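Local coordinates for trans-4-hydroxy-L-proline dehydratase (Clostridioides difficile 70-100-2010, PDB 6VXC), which catalyses, as a glycyl radical enzyme, the dehydration of trans-4-hydroxy-L-proline to (S)-1-pyrroline-5-carboxylate in anaerobic hydroxyproline breakdown, at residues A[304-309]-A[363-368]. Residues are numbered along the deposited sequence; the frame is centred on the assembly and turned at random.
Sequences RLDQHL and INTGGI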
loop_
_atom_site.group_PDB
_atom_site.type_symbol
_atom_site.label_atom_id
_atom_site.label_comp_id
_atom_site.label_asym_id
_atom_site.label_seq_id
_atom_site.Cartn_x
_atom_site.Cartn_y
_atom_site.Cartn_z
ATOM N N ARG A 304 -1.073 12.672 7.910
ATOM C CA ARG A 304 -2.089 13.630 8.344
ATOM C C ARG A 304 -1.706 15.042 7.884
ATOM O O ARG A 304 -1.438 15.946 8.677
ATOM C CB ARG A 304 -2.273 13.541 9.857
ATOM C CG ARG A 304 -2.605 12.129 10.381
ATOM C CD ARG A 304 -4.071 11.684 10.099
ATOM N NE ARG A 304 -4.979 12.467 10.927
ATOM C CZ ARG A 304 -5.731 13.463 10.471
ATOM N NH1 ARG A 304 -5.709 13.764 9.182
ATOM N NH2 ARG A 304 -6.488 14.154 11.306
ATOM N N LEU A 305 -1.696 15.190 6.555
ATOM C CA LEU A 305 -1.191 16.401 5.919
ATOM C C LEU A 305 -1.928 17.646 6.401
ATOM O O LEU A 305 -1.293 18.664 6.671
ATOM C CB LEU A 305 -1.288 16.261 4.396
ATOM C CG LEU A 305 -0.806 17.428 3.532
ATOM C CD1 LEU A 305 0.665 17.728 3.771
ATOM C CD2 LEU A 305 -1.071 17.152 2.041
ATOM N N ASP A 306 -3.262 17.582 6.543
ATOM C CA ASP A 306 -3.994 18.777 6.959
ATOM C C ASP A 306 -3.642 19.188 8.386
ATOM O O ASP A 306 -3.714 20.375 8.715
ATOM C CB ASP A 306 -5.534 18.622 6.789
ATOM C CG ASP A 306 -6.160 17.401 7.523
ATOM O OD1 ASP A 306 -5.460 16.652 8.228
ATOM O OD2 ASP A 306 -7.410 17.224 7.380
ATOM N N GLN A 307 -3.253 18.238 9.245
ATOM C CA GLN A 307 -2.826 18.607 10.592
ATOM C C GLN A 307 -1.453 19.277 10.577
ATOM O O GLN A 307 -1.219 20.234 11.321
ATOM C CB GLN A 307 -2.808 17.383 11.512
ATOM C CG GLN A 307 -4.142 16.596 11.575
ATOM C CD GLN A 307 -5.322 17.479 11.910
ATOM O OE1 GLN A 307 -5.430 18.004 13.027
ATOM N NE2 GLN A 307 -6.204 17.674 10.935
ATOM N N HIS A 308 -0.537 18.802 9.736
ATOM C CA HIS A 308 0.810 19.367 9.739
ATOM C C HIS A 308 0.833 20.750 9.097
ATOM O O HIS A 308 1.581 21.625 9.543
ATOM C CB HIS A 308 1.788 18.417 9.037
ATOM C CG HIS A 308 1.822 17.056 9.654
ATOM N ND1 HIS A 308 1.623 15.900 8.927
ATOM C CD2 HIS A 308 1.965 16.671 10.944
ATOM C CE1 HIS A 308 1.657 14.862 9.742
ATOM N NE2 HIS A 308 1.864 15.302 10.971
ATOM N N LEU A 309 0.035 20.959 8.044
ATOM C CA LEU A 309 0.092 22.220 7.308
ATOM C C LEU A 309 -0.734 23.332 7.953
ATOM O O LEU A 309 -0.421 24.507 7.756
ATOM C CB LEU A 309 -0.363 22.017 5.865
ATOM C CG LEU A 309 0.556 21.222 4.935
ATOM C CD1 LEU A 309 -0.016 21.202 3.529
ATOM C CD2 LEU A 309 1.991 21.772 4.940
ATOM N N ILE A 363 -3.007 9.591 1.706
ATOM C CA ILE A 363 -3.183 10.797 2.510
ATOM C C ILE A 363 -4.528 10.715 3.231
ATOM O O ILE A 363 -5.550 10.396 2.617
ATOM C CB ILE A 363 -3.056 12.060 1.631
ATOM C CG1 ILE A 363 -1.637 12.117 1.026
ATOM C CG2 ILE A 363 -3.375 13.313 2.443
ATOM C CD1 ILE A 363 -1.354 13.269 0.072
ATOM N N ASN A 364 -4.508 10.958 4.553
ATOM C CA ASN A 364 -5.666 10.908 5.443
ATOM C C ASN A 364 -6.071 12.350 5.788
ATOM O O ASN A 364 -5.334 13.051 6.489
ATOM C CB ASN A 364 -5.327 10.150 6.727
ATOM C CG ASN A 364 -5.370 8.620 6.596
ATOM O OD1 ASN A 364 -5.481 7.945 7.611
ATOM N ND2 ASN A 364 -5.234 8.075 5.381
ATOM N N THR A 365 -7.235 12.784 5.328
ATOM C CA THR A 365 -7.736 14.133 5.567
ATOM C C THR A 365 -8.974 14.071 6.456
ATOM O O THR A 365 -9.831 13.195 6.289
ATOM C CB THR A 365 -8.035 14.833 4.220
ATOM O OG1 THR A 365 -6.818 14.980 3.482
ATOM C CG2 THR A 365 -8.660 16.225 4.393
ATOM N N GLY A 366 -9.066 14.996 7.406
ATOM C CA GLY A 366 -10.184 14.992 8.331
ATOM C C GLY A 366 -9.781 14.531 9.722
ATOM O O GLY A 366 -8.923 15.148 10.360
ATOM N N GLY A 367 -10.390 13.444 10.192
ATOM C CA GLY A 367 -9.969 12.772 11.397
ATOM C C GLY A 367 -10.015 13.672 12.617
ATOM O O GLY A 367 -10.914 14.509 12.784
ATOM N N ILE A 368 -9.050 13.449 13.516
ATOM C CA ILE A 368 -8.930 14.166 14.778
ATOM C C ILE A 368 -7.545 14.787 14.857
ATOM O O ILE A 368 -6.596 14.329 14.223
ATOM C CB ILE A 368 -9.189 13.253 15.993
ATOM C CG1 ILE A 368 -8.254 12.036 15.963
ATOM C CG2 ILE A 368 -10.632 12.787 16.018
ATOM C CD1 ILE A 368 -8.501 11.120 17.079
HETATM O O HOH W 1 -4.592 15.374 5.290
#
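Arg-304 reaches three backbone carbonyls of 363-368 with one guanidinium. Arg-304 NH2 donates to Gly-366 O at 2.8 Å. Arg-304 NH2 also donates to Ile-368 O, at 2.9 Å. The Ile-368 oxygen lies in the guanidinium plane; the Gly-366 oxygen is tilted from it. In both bonds NH2 sits above the carbonyl plane. NH1 makes a weak, bent bond to Asn-364 O. The side chain starts away from the strand, but bends at chi2 (-75°) and chi3 (-70°) bring its end back. Gln-307 CG lies over one face of the guanidinium, toward its rim. Inside 304-309, Arg-304 NH1 forms a salt bridge with Asp-306 OD1 at 3.1 Å, though its hydrogen bond is weak.

Gly-366 N gives a nearly straight bond to the syn side of Asp-306 OD2, 2.8 Å away. Gln-307 NE2 meets Asp-306 OD1 from above the carboxylate plane, at 3.0 Å. Asp-306 OD2 also bonds to Ser-380 OG of helix 378-390, and Gln-307 NE2 to Gly-375 O. The arginine probably stabilises the charged carboxylate.

A water joins the helix start to the strand. It accepts from Asp-306 N and bonds to Thr-365 OG1. The water donates to Asn-364 O at 2.7 Å. Asn-364 O thus serves both water and arginine. The side-chain OD1 of Asn-364 is bound by Thr-451 N and Gln-400 NE2.

Apolar contact is slight: Leu-305 CB meets Ile-363 CG2.

Arg-304 is the N-cap residue of helix 305-318. Its side chain ties that helix to strand 362-366, an outermost strand of its sheet, and to the residues that follow. This is buried polar helix-to-strand packing in the beta/alpha barrel of glycyl radical enzymes, with the Asn-364 side chain about 10 Å from those of the probable active-site residues Cys-454 and Glu-456.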